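Local coordinates for protein polyprenyl synthetase (Nonlabens dokdonensis, PDB 6KD7) that probably condenses isoprenoid diphosphates into geranylgeranyl pyrophosphate as a magnesium-dependent prenyltransferase of the FPP/GGPP synthase family, at residues T249-W254 with V276-S281; A64-E69 with Y115-D120; Y195-N200 with K300-L305. All blocks are in the same frame, centred on the assembly; numbering follows the deposited sequence.

Contact 1 of 3, residues T249-W254 with V276-S281; sequences TELKEW and VFFEQS
Phe-277 and Leu-251 bury most of the surface in this contact, with Glu-250 third. The helix containing 249-254 and the one containing 276-281 run antiparallel, their short axes 156° apart and 11.2 Å from each other at closest approach. Phe-277 CB rests 3.9 Å from Leu-251 CD2, the two side chains sliding past one another in opposite directions. Toward helix 236-241, Leu-251 CD2 also touches Phe-278 CE1, and both residues pack on Ser-241 of that helix. The Phe-277 ring reaches on toward Trp-254, whose NE1 sits 3.9 Å from Phe-277 CE2, near the plane of the phenyl ring. Glu-250 adds a less certain part, because it is modelled in two conformers and what follows holds for one of them. In that conformer Glu-250 OE1 lies in the ring plane, 3.6 Å from Phe-277 CE2, with carboxylate and ring planes 79° apart. The extended Glu-250 chain, with CG trans to the backbone N, carries the acid group that far. The same oxygen accepts a bond from Trp-254 NE1 at 3.1 Å, bent to 143° at the hydrogen and arriving on the anti lone pair of OE1. One oxygen would then face both the phenyl edge and the indole N-H one turn further along. Trp-254 also meets Phe-221 of the second subunit edge to face. The pair is an antiparallel helix packing through a leucine and a phenylalanine, within the all-helical fold of the trans-prenyltransferases.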
loop_
_atom_site.group_PDB
_atom_site.type_symbol
_atom_site.label_atom_id
_atom_site.label_comp_id
_atom_site.label_asym_id
_atom_site.label_seq_id
_atom_site.Cartn_x
_atom_site.Cartn_y
_atom_site.Cartn_z
ATOM N N THR A 249 28.525 6.335 -23.771
ATOM C CA THR A 249 28.559 5.452 -22.580
ATOM C C THR A 249 28.030 6.211 -21.364
ATOM O O THR A 249 27.154 5.667 -20.689
ATOM C CB THR A 249 29.944 4.874 -22.302
ATOM O OG1 THR A 249 30.100 3.813 -23.234
ATOM C CG2 THR A 249 30.071 4.276 -20.920
ATOM N N GLU A 250 28.493 7.438 -21.075
ATOM C CA GLU A 250 28.024 8.155 -19.849
ATOM C C GLU A 250 26.616 8.748 -20.069
ATOM O O GLU A 250 25.952 9.039 -19.041
ATOM C CB GLU A 250 29.005 9.211 -19.300
ATOM C CG GLU A 250 28.727 9.572 -17.824
ATOM C CD GLU A 250 29.532 10.725 -17.245
ATOM O OE1 GLU A 250 28.931 11.652 -16.607
ATOM O OE2 GLU A 250 30.760 10.709 -17.470
ATOM N N LEU A 251 26.146 8.923 -21.314
ATOM C CA LEU A 251 24.706 9.244 -21.538
ATOM C C LEU A 251 23.854 8.016 -21.219
ATOM O O LEU A 251 22.896 8.160 -20.491
ATOM C CB LEU A 251 24.434 9.724 -22.963
ATOM C CG LEU A 251 24.465 11.234 -23.132
ATOM C CD1 LEU A 251 24.365 11.586 -24.598
ATOM C CD2 LEU A 251 23.366 11.900 -22.332
ATOM N N LYS A 252 24.234 6.854 -21.716
ATOM C CA LYS A 252 23.477 5.615 -21.431
ATOM C C LYS A 252 23.462 5.351 -19.922
ATOM O O LYS A 252 22.429 4.860 -19.439
ATOM C CB LYS A 252 24.028 4.456 -22.239
ATOM C CG LYS A 252 23.857 4.643 -23.736
ATOM C CD LYS A 252 24.333 3.478 -24.545
ATOM C CE LYS A 252 24.518 3.848 -25.996
ATOM N NZ LYS A 252 24.701 2.626 -26.808
ATOM N N GLU A 253 24.494 5.766 -19.191
ATOM C CA GLU A 253 24.569 5.478 -17.737
ATOM C C GLU A 253 23.643 6.451 -17.036
ATOM O O GLU A 253 22.883 6.003 -16.153
ATOM C CB GLU A 253 26.017 5.469 -17.239
ATOM C CG GLU A 253 26.700 4.114 -17.467
ATOM C CD GLU A 253 28.222 4.150 -17.394
ATOM O OE1 GLU A 253 28.862 3.093 -17.656
ATOM O OE2 GLU A 253 28.771 5.240 -17.079
ATOM N N TRP A 254 23.604 7.714 -17.456
ATOM C CA TRP A 254 22.616 8.648 -16.860
ATOM C C TRP A 254 21.206 8.121 -17.122
ATOM O O TRP A 254 20.365 8.227 -16.247
ATOM C CB TRP A 254 22.807 10.050 -17.434
ATOM C CG TRP A 254 23.899 10.812 -16.753
ATOM C CD1 TRP A 254 25.118 11.126 -17.267
ATOM C CD2 TRP A 254 23.887 11.320 -15.402
ATOM N NE1 TRP A 254 25.848 11.834 -16.348
ATOM C CE2 TRP A 254 25.127 11.956 -15.192
ATOM C CE3 TRP A 254 22.966 11.282 -14.345
ATOM C CZ2 TRP A 254 25.453 12.580 -13.989
ATOM C CZ3 TRP A 254 23.286 11.898 -13.151
ATOM C CH2 TRP A 254 24.518 12.536 -12.977
ATOM N N VAL A 276 24.260 19.295 -20.873
ATOM C CA VAL A 276 25.630 19.628 -21.361
ATOM C C VAL A 276 26.075 18.567 -22.360
ATOM O O VAL A 276 26.664 18.961 -23.393
ATOM C CB VAL A 276 26.628 19.810 -20.202
ATOM C CG1 VAL A 276 28.048 19.946 -20.734
ATOM C CG2 VAL A 276 26.231 20.996 -19.318
ATOM N N PHE A 277 25.819 17.288 -22.107
ATOM C CA PHE A 277 26.185 16.219 -23.080
ATOM C C PHE A 277 25.435 16.414 -24.405
ATOM O O PHE A 277 25.981 16.155 -25.482
ATOM C CB PHE A 277 25.895 14.819 -22.535
ATOM C CG PHE A 277 26.947 14.316 -21.583
ATOM C CD1 PHE A 277 28.277 14.253 -21.974
ATOM C CD2 PHE A 277 26.617 13.935 -20.291
ATOM C CE1 PHE A 277 29.247 13.814 -21.087
ATOM C CE2 PHE A 277 27.591 13.488 -19.409
ATOM C CZ PHE A 277 28.897 13.423 -19.812
ATOM N N PHE A 278 24.184 16.843 -24.331
ATOM C CA PHE A 278 23.361 17.086 -25.542
ATOM C C PHE A 278 24.084 18.134 -26.414
ATOM O O PHE A 278 24.251 17.817 -27.594
ATOM C CB PHE A 278 21.929 17.479 -25.174
ATOM C CG PHE A 278 21.039 16.357 -24.697
ATOM C CD1 PHE A 278 21.362 15.032 -24.911
ATOM C CD2 PHE A 278 19.818 16.650 -24.106
ATOM C CE1 PHE A 278 20.510 14.021 -24.496
ATOM C CE2 PHE A 278 18.954 15.646 -23.714
ATOM C CZ PHE A 278 19.307 14.330 -23.908
ATOM N N GLU A 279 24.525 19.270 -25.840
ATOM C CA GLU A 279 25.276 20.345 -26.565
ATOM C C GLU A 279 26.576 19.731 -27.079
ATOM O O GLU A 279 26.714 19.562 -28.323
ATOM C CB GLU A 279 25.546 21.588 -25.713
ATOM C CG GLU A 279 24.489 21.805 -24.664
ATOM C CD GLU A 279 24.434 23.147 -23.966
ATOM O OE1 GLU A 279 24.151 24.134 -24.653
ATOM O OE2 GLU A 279 24.603 23.182 -22.716
ATOM N N GLN A 280 27.452 19.306 -26.171
ATOM C CA GLN A 280 28.834 18.918 -26.535
ATOM C C GLN A 280 28.799 17.762 -27.531
ATOM O O GLN A 280 29.669 17.724 -28.359
ATOM C CB GLN A 280 29.672 18.575 -25.303
ATOM C CG GLN A 280 29.923 19.770 -24.390
ATOM C CD GLN A 280 30.757 19.382 -23.189
ATOM O OE1 GLN A 280 30.972 18.201 -22.912
ATOM N NE2 GLN A 280 31.229 20.381 -22.460
ATOM N N SER A 281 27.833 16.855 -27.498
ATOM C CA SER A 281 27.837 15.688 -28.415
ATOM C C SER A 281 27.539 16.108 -29.856
ATOM O O SER A 281 27.819 15.303 -30.747
ATOM C CB SER A 281 26.836 14.652 -27.982
ATOM O OG SER A 281 25.529 15.195 -27.982
#

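Contact 2 of 3, residues A64-E69 with Y115-D120; sequences AAIAVE and YRLFED
Ala-67 and Leu-117 bring the two backbones together, their CA atoms 5.7 Å apart, and Ala-64 and Phe-118 follow with CA atoms 6.0 Å apart. Residues 64-69 are regular helix, part of helix 58-82. In the other segment a type I beta turn runs from Arg-116 to Glu-119, closed by the bond from Glu-119 N to Arg-116 O. This is helix-against-turn packing in the all-helical prenyltransferase fold, and the small alanines at 64 and 67 allow the close approach. No hydrogen bond crosses it; the side-chain contacts are apolar. Leu-117 meets Ile-66 and Ala-67. Its CD1 approaches Ile-66 CG2 at 3.6 Å, and these two side chains cross at about a right angle. Ile-66 CG2 faces the leucine because it is trans to the backbone N, whereas CG1 takes the place beside that nitrogen (chi1 -65°). The CB atoms of Ala-67 and Leu-117 meet at 4.1 Å. Phe-118 meets Ala-67 and Ala-64; its CE1 corner comes near Ala-64 CA, which lies at the ring edge close to the ring plane. Further neighbours enclose the contact. Phe-133 of helix 123-150 meets the Phe-118 ring edge to face, while Ile-66 packs on Phe-11 and Leu-15 of helix 4-18. Segment 115-120 also lies at a subunit interface: Tyr-115 stacks on Tyr-115 of the third subunit, and Glu-119 O is hydrogen-bonded to Tyr-127 OH of that chain. The Ala-67 methyl carbon touches both Leu-117 and Phe-118, which approach it from directions about a right angle apart, with Phe-118 CE1 3.6 Å and Phe-118 CZ 3.7 Å from it.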
loop_
_atom_site.group_PDB
_atom_site.type_symbol
_atom_site.label_atom_id
_atom_site.label_comp_id
_atom_site.label_asym_id
_atom_site.label_seq_id
_atom_site.Cartn_x
_atom_site.Cartn_y
_atom_site.Cartn_z
ATOM N N ALA A 64 -16.531 19.746 -38.494
ATOM C CA ALA A 64 -15.344 18.900 -38.668
ATOM C C ALA A 64 -14.171 19.412 -37.816
ATOM O O ALA A 64 -13.374 18.575 -37.315
ATOM C CB ALA A 64 -14.928 18.844 -40.097
ATOM N N ALA A 65 -13.975 20.724 -37.765
ATOM C CA ALA A 65 -12.951 21.381 -36.922
ATOM C C ALA A 65 -13.201 21.004 -35.449
ATOM O O ALA A 65 -12.271 20.609 -34.764
ATOM C CB ALA A 65 -13.024 22.887 -37.093
ATOM N N ILE A 66 -14.433 21.101 -35.006
ATOM C CA ILE A 66 -14.806 20.737 -33.629
ATOM C C ILE A 66 -14.568 19.233 -33.418
ATOM O O ILE A 66 -14.034 18.893 -32.342
ATOM C CB ILE A 66 -16.236 21.157 -33.354
ATOM C CG1 ILE A 66 -16.328 22.683 -33.411
ATOM C CG2 ILE A 66 -16.712 20.593 -32.011
ATOM C CD1 ILE A 66 -17.749 23.212 -33.261
ATOM N N ALA A 67 -14.836 18.367 -34.407
ATOM C CA ALA A 67 -14.551 16.917 -34.278
ATOM C C ALA A 67 -13.059 16.735 -33.968
ATOM O O ALA A 67 -12.681 15.886 -33.140
ATOM C CB ALA A 67 -14.893 16.143 -35.536
ATOM N N VAL A 68 -12.232 17.421 -34.726
ATOM C CA VAL A 68 -10.771 17.321 -34.577
ATOM C C VAL A 68 -10.386 17.652 -33.121
ATOM O O VAL A 68 -9.595 16.916 -32.548
ATOM C CB VAL A 68 -10.080 18.213 -35.603
ATOM C CG1 VAL A 68 -8.659 18.547 -35.215
ATOM C CG2 VAL A 68 -10.099 17.541 -36.946
ATOM N N GLU A 69 -10.904 18.735 -32.571
ATOM C CA GLU A 69 -10.557 19.202 -31.220
ATOM C C GLU A 69 -11.122 18.196 -30.210
ATOM O O GLU A 69 -10.449 17.950 -29.198
ATOM C CB GLU A 69 -11.103 20.610 -30.974
ATOM C CG GLU A 69 -10.847 21.177 -29.566
ATOM C CD GLU A 69 -9.393 21.564 -29.320
ATOM O OE1 GLU A 69 -8.522 21.323 -30.187
ATOM O OE2 GLU A 69 -9.147 22.108 -28.252
ATOM N N TYR A 115 -17.191 11.600 -33.802
ATOM C CA TYR A 115 -17.743 10.941 -35.014
ATOM C C TYR A 115 -19.082 11.595 -35.351
ATOM O O TYR A 115 -19.332 11.831 -36.507
ATOM C CB TYR A 115 -17.903 9.439 -34.819
ATOM C CG TYR A 115 -16.658 8.644 -35.065
ATOM C CD1 TYR A 115 -16.296 8.318 -36.353
ATOM C CD2 TYR A 115 -15.896 8.125 -34.029
ATOM C CE1 TYR A 115 -15.161 7.584 -36.630
ATOM C CE2 TYR A 115 -14.770 7.358 -34.289
ATOM C CZ TYR A 115 -14.413 7.069 -35.596
ATOM O OH TYR A 115 -13.336 6.329 -35.950
ATOM N N ARG A 116 -19.899 11.861 -34.349
ATOM C CA ARG A 116 -21.257 12.404 -34.577
ATOM C C ARG A 116 -21.229 13.799 -35.206
ATOM O O ARG A 116 -22.224 14.172 -35.794
ATOM C CB ARG A 116 -22.053 12.362 -33.280
ATOM C CG ARG A 116 -22.024 10.996 -32.622
ATOM C CD ARG A 116 -23.396 10.597 -32.174
ATOM N NE ARG A 116 -24.015 11.509 -31.240
ATOM C CZ ARG A 116 -25.322 11.597 -31.097
ATOM N NH1 ARG A 116 -25.841 12.427 -30.218
ATOM N NH2 ARG A 116 -26.108 10.854 -31.844
ATOM N N LEU A 117 -20.148 14.543 -35.021
ATOM C CA LEU A 117 -20.054 15.924 -35.530
ATOM C C LEU A 117 -19.905 15.906 -37.066
ATOM O O LEU A 117 -20.007 16.981 -37.661
ATOM C CB LEU A 117 -18.905 16.652 -34.798
ATOM C CG LEU A 117 -19.295 17.193 -33.410
ATOM C CD1 LEU A 117 -18.093 17.307 -32.499
ATOM C CD2 LEU A 117 -19.993 18.544 -33.490
ATOM N N PHE A 118 -19.647 14.754 -37.693
ATOM C CA PHE A 118 -19.595 14.630 -39.163
ATOM C C PHE A 118 -21.021 14.544 -39.752
ATOM O O PHE A 118 -21.149 14.679 -40.946
ATOM C CB PHE A 118 -18.757 13.433 -39.586
ATOM C CG PHE A 118 -17.333 13.529 -39.162
ATOM C CD1 PHE A 118 -16.655 14.723 -39.228
ATOM C CD2 PHE A 118 -16.642 12.423 -38.711
ATOM C CE1 PHE A 118 -15.330 14.824 -38.836
ATOM C CE2 PHE A 118 -15.326 12.536 -38.285
ATOM C CZ PHE A 118 -14.667 13.736 -38.350
ATOM N N GLU A 119 -22.057 14.319 -38.963
ATOM C CA GLU A 119 -23.369 13.842 -39.498
ATOM C C GLU A 119 -24.082 14.895 -40.358
ATOM O O GLU A 119 -24.872 14.442 -41.192
ATOM C CB GLU A 119 -24.305 13.349 -38.390
ATOM C CG GLU A 119 -23.851 11.998 -37.875
ATOM C CD GLU A 119 -24.473 11.479 -36.595
ATOM O OE1 GLU A 119 -25.484 12.043 -36.188
ATOM O OE2 GLU A 119 -24.024 10.396 -36.120
ATOM N N ASP A 120 -23.848 16.204 -40.179
ATOM C CA ASP A 120 -24.480 17.250 -41.033
ATOM C C ASP A 120 -23.838 17.318 -42.422
ATOM O O ASP A 120 -24.431 17.944 -43.242
ATOM C CB ASP A 120 -24.450 18.650 -40.432
ATOM C CG ASP A 120 -25.347 18.740 -39.235
ATOM O OD1 ASP A 120 -26.150 17.813 -39.048
ATOM O OD2 ASP A 120 -25.215 19.700 -38.497
#

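Contact 3 of 3, residues Y195-N200 with K300-L305; sequences YDYGIN and KNIEEL
The CB of Asn-301 is directed toward helix 188-215 and already touches: it lies 3.8 Å from Tyr-197 CB, at the place where the two backbones come nearest, the CA atoms of these residues being 5.3 Å apart. One bond further out, Asn-301 CG comes 3.8 Å from Tyr-197 CA. At the tip the branches differ. OD1 makes no close contact across the gap, its nearest atom there being Asn-200 OD1 at 3.8 Å, whereas ND2 passes over the backbone of Tyr-197, 3.1 Å from its CA, and donates to Asn-200 OD1 at 2.9 Å. This bond is nearly straight, 170° at the hydrogen. It falls on a lone pair of Asn-200 OD1, in the carbonyl plane, and the acceptor is likewise in the amide plane of Asn-301. The two amides are almost coplanar, 20° apart, though the side chains that carry them cross at about a right angle. Beside this polar link, Ile-302 lays CG1 over one face of the Tyr-197 ring, 4.0 Å from its centroid, a CH-pi contact, and Ile-302 CD1 reaches Tyr-197 CE1. The ring stands there because its CG is trans to the backbone N (chi1 159°). Its hydroxyl goes on to bond Ser-319 of helix 309-322, against which Ile-302 also packs. Helix 188-215 thus packs on helix 283-303 of the all-helical prenyltransferase fold through a directional join: the amide bond would hold the rotation of the Asn-301 carboxamide, while isoleucine on tyrosine supplies the apolar part.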
loop_
_atom_site.group_PDB
_atom_site.type_symbol
_atom_site.label_atom_id
_atom_site.label_comp_id
_atom_site.label_asym_id
_atom_site.label_seq_id
_atom_site.Cartn_x
_atom_site.Cartn_y
_atom_site.Cartn_z
ATOM N N TYR A 195 -2.225 17.151 -46.841
ATOM C CA TYR A 195 -1.910 16.145 -45.800
ATOM C C TYR A 195 -0.408 16.105 -45.580
ATOM O O TYR A 195 0.030 16.230 -44.436
ATOM C CB TYR A 195 -2.406 14.746 -46.158
ATOM C CG TYR A 195 -2.155 13.680 -45.121
ATOM C CD1 TYR A 195 -3.070 13.429 -44.111
ATOM C CD2 TYR A 195 -1.040 12.876 -45.192
ATOM C CE1 TYR A 195 -2.880 12.407 -43.189
ATOM C CE2 TYR A 195 -0.828 11.861 -44.272
ATOM C CZ TYR A 195 -1.728 11.652 -43.239
ATOM O OH TYR A 195 -1.519 10.648 -42.335
ATOM N N ASP A 196 0.343 15.950 -46.651
ATOM C CA ASP A 196 1.821 15.854 -46.620
ATOM C C ASP A 196 2.437 17.091 -45.957
ATOM O O ASP A 196 3.442 16.941 -45.227
ATOM C CB ASP A 196 2.376 15.682 -48.029
ATOM C CG ASP A 196 2.086 14.326 -48.645
ATOM O OD1 ASP A 196 1.527 13.439 -47.937
ATOM O OD2 ASP A 196 2.453 14.150 -49.828
ATOM N N TYR A 197 1.941 18.278 -46.289
ATOM C CA TYR A 197 2.376 19.514 -45.618
ATOM C C TYR A 197 2.226 19.285 -44.101
ATOM O O TYR A 197 3.177 19.574 -43.354
ATOM C CB TYR A 197 1.544 20.713 -46.095
ATOM C CG TYR A 197 1.535 21.891 -45.165
ATOM C CD1 TYR A 197 2.703 22.537 -44.801
ATOM C CD2 TYR A 197 0.352 22.362 -44.656
ATOM C CE1 TYR A 197 2.689 23.645 -43.959
ATOM C CE2 TYR A 197 0.329 23.429 -43.781
ATOM C CZ TYR A 197 1.505 24.054 -43.414
ATOM O OH TYR A 197 1.445 25.086 -42.533
ATOM N N GLY A 198 1.024 18.910 -43.671
ATOM C CA GLY A 198 0.692 18.630 -42.252
ATOM C C GLY A 198 1.680 17.615 -41.642
ATOM O O GLY A 198 2.163 17.864 -40.562
ATOM N N ILE A 199 2.055 16.571 -42.352
ATOM C CA ILE A 199 3.047 15.605 -41.837
ATOM C C ILE A 199 4.357 16.342 -41.558
ATOM O O ILE A 199 4.880 16.180 -40.459
ATOM C CB ILE A 199 3.205 14.406 -42.767
ATOM C CG1 ILE A 199 1.919 13.584 -42.841
ATOM C CG2 ILE A 199 4.378 13.528 -42.353
ATOM C CD1 ILE A 199 1.451 12.990 -41.527
ATOM N N ASN A 200 4.875 17.113 -42.500
ATOM C CA ASN A 200 6.209 17.746 -42.331
ATOM C C ASN A 200 6.072 18.804 -41.231
ATOM O O ASN A 200 6.936 18.918 -40.368
ATOM C CB ASN A 200 6.730 18.318 -43.654
ATOM C CG ASN A 200 7.250 17.258 -44.604
ATOM O OD1 ASN A 200 6.917 17.208 -45.815
ATOM N ND2 ASN A 200 8.125 16.439 -44.069
ATOM N N LYS A 300 8.261 24.066 -48.894
ATOM C CA LYS A 300 8.187 23.542 -50.286
ATOM C C LYS A 300 6.826 22.916 -50.543
ATOM O O LYS A 300 6.285 23.145 -51.659
ATOM C CB LYS A 300 9.336 22.593 -50.635
ATOM C CG LYS A 300 10.657 23.340 -50.648
ATOM C CD LYS A 300 11.884 22.592 -51.100
ATOM C CE LYS A 300 13.144 23.325 -50.659
ATOM N NZ LYS A 300 14.338 22.872 -51.412
ATOM N N ASN A 301 6.260 22.177 -49.590
ATOM C CA ASN A 301 4.900 21.622 -49.795
ATOM C C ASN A 301 3.945 22.806 -50.039
ATOM O O ASN A 301 3.008 22.674 -50.857
ATOM C CB ASN A 301 4.349 20.788 -48.620
ATOM C CG ASN A 301 5.174 19.578 -48.204
ATOM O OD1 ASN A 301 5.756 18.851 -49.001
ATOM N ND2 ASN A 301 5.205 19.321 -46.925
ATOM N N ILE A 302 4.089 23.905 -49.301
ATOM C CA ILE A 302 3.139 25.046 -49.431
ATOM C C ILE A 302 3.223 25.598 -50.869
ATOM O O ILE A 302 2.162 25.843 -51.459
ATOM C CB ILE A 302 3.359 26.136 -48.370
ATOM C CG1 ILE A 302 3.080 25.607 -46.963
ATOM C CG2 ILE A 302 2.489 27.364 -48.654
ATOM C CD1 ILE A 302 3.606 26.529 -45.848
ATOM N N GLU A 303 4.428 25.708 -51.418
ATOM C CA GLU A 303 4.679 26.268 -52.766
ATOM C C GLU A 303 3.886 25.436 -53.785
ATOM O O GLU A 303 3.506 26.005 -54.785
ATOM C CB GLU A 303 6.166 26.259 -53.128
ATOM C CG GLU A 303 6.971 27.389 -52.509
ATOM C CD GLU A 303 8.489 27.162 -52.402
ATOM O OE1 GLU A 303 9.043 26.298 -53.144
ATOM O OE2 GLU A 303 9.127 27.835 -51.540
ATOM N N GLU A 304 3.671 24.145 -53.538
ATOM C CA GLU A 304 3.014 23.266 -54.543
ATOM C C GLU A 304 1.503 23.129 -54.355
ATOM O O GLU A 304 0.885 22.454 -55.168
ATOM C CB GLU A 304 3.690 21.901 -54.545
ATOM C CG GLU A 304 5.143 21.983 -54.950
ATOM C CD GLU A 304 5.898 20.683 -54.768
ATOM O OE1 GLU A 304 5.240 19.649 -54.543
ATOM O OE2 GLU A 304 7.136 20.713 -54.842
ATOM N N LEU A 305 0.937 23.743 -53.328
ATOM C CA LEU A 305 -0.521 23.620 -53.110
ATOM C C LEU A 305 -1.280 24.422 -54.167
ATOM O O LEU A 305 -0.764 25.436 -54.632
ATOM C CB LEU A 305 -0.838 24.133 -51.706
ATOM C CG LEU A 305 -0.325 23.257 -50.568
ATOM C CD1 LEU A 305 -0.502 23.958 -49.243
ATOM C CD2 LEU A 305 -1.035 21.919 -50.563
#

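Along the chain contact 2 closes first, between helix 58-82 and segment 115-120. Contact 3 then joins helix 188-215 to helix 283-303, and contact 1, between helices 248-254 and 264-281, is nested within the loop so closed. Helices 264-281 and 283-303 are successive, yet contacts 1 and 3 have centres 35 Å apart. Contacts 1 and 2 lie on opposite sides of the chain's centre, 45 Å between centres, and contacts 2 and 3 are 24 Å apart; none touches another. A side chain lies about 14 Å from pyrophosphate in contacts 2 and 3, from magnesium in contact 1: all are scaffold packing outside the pyrophosphate pocket, contacts 1 and 2 at subunit boundaries.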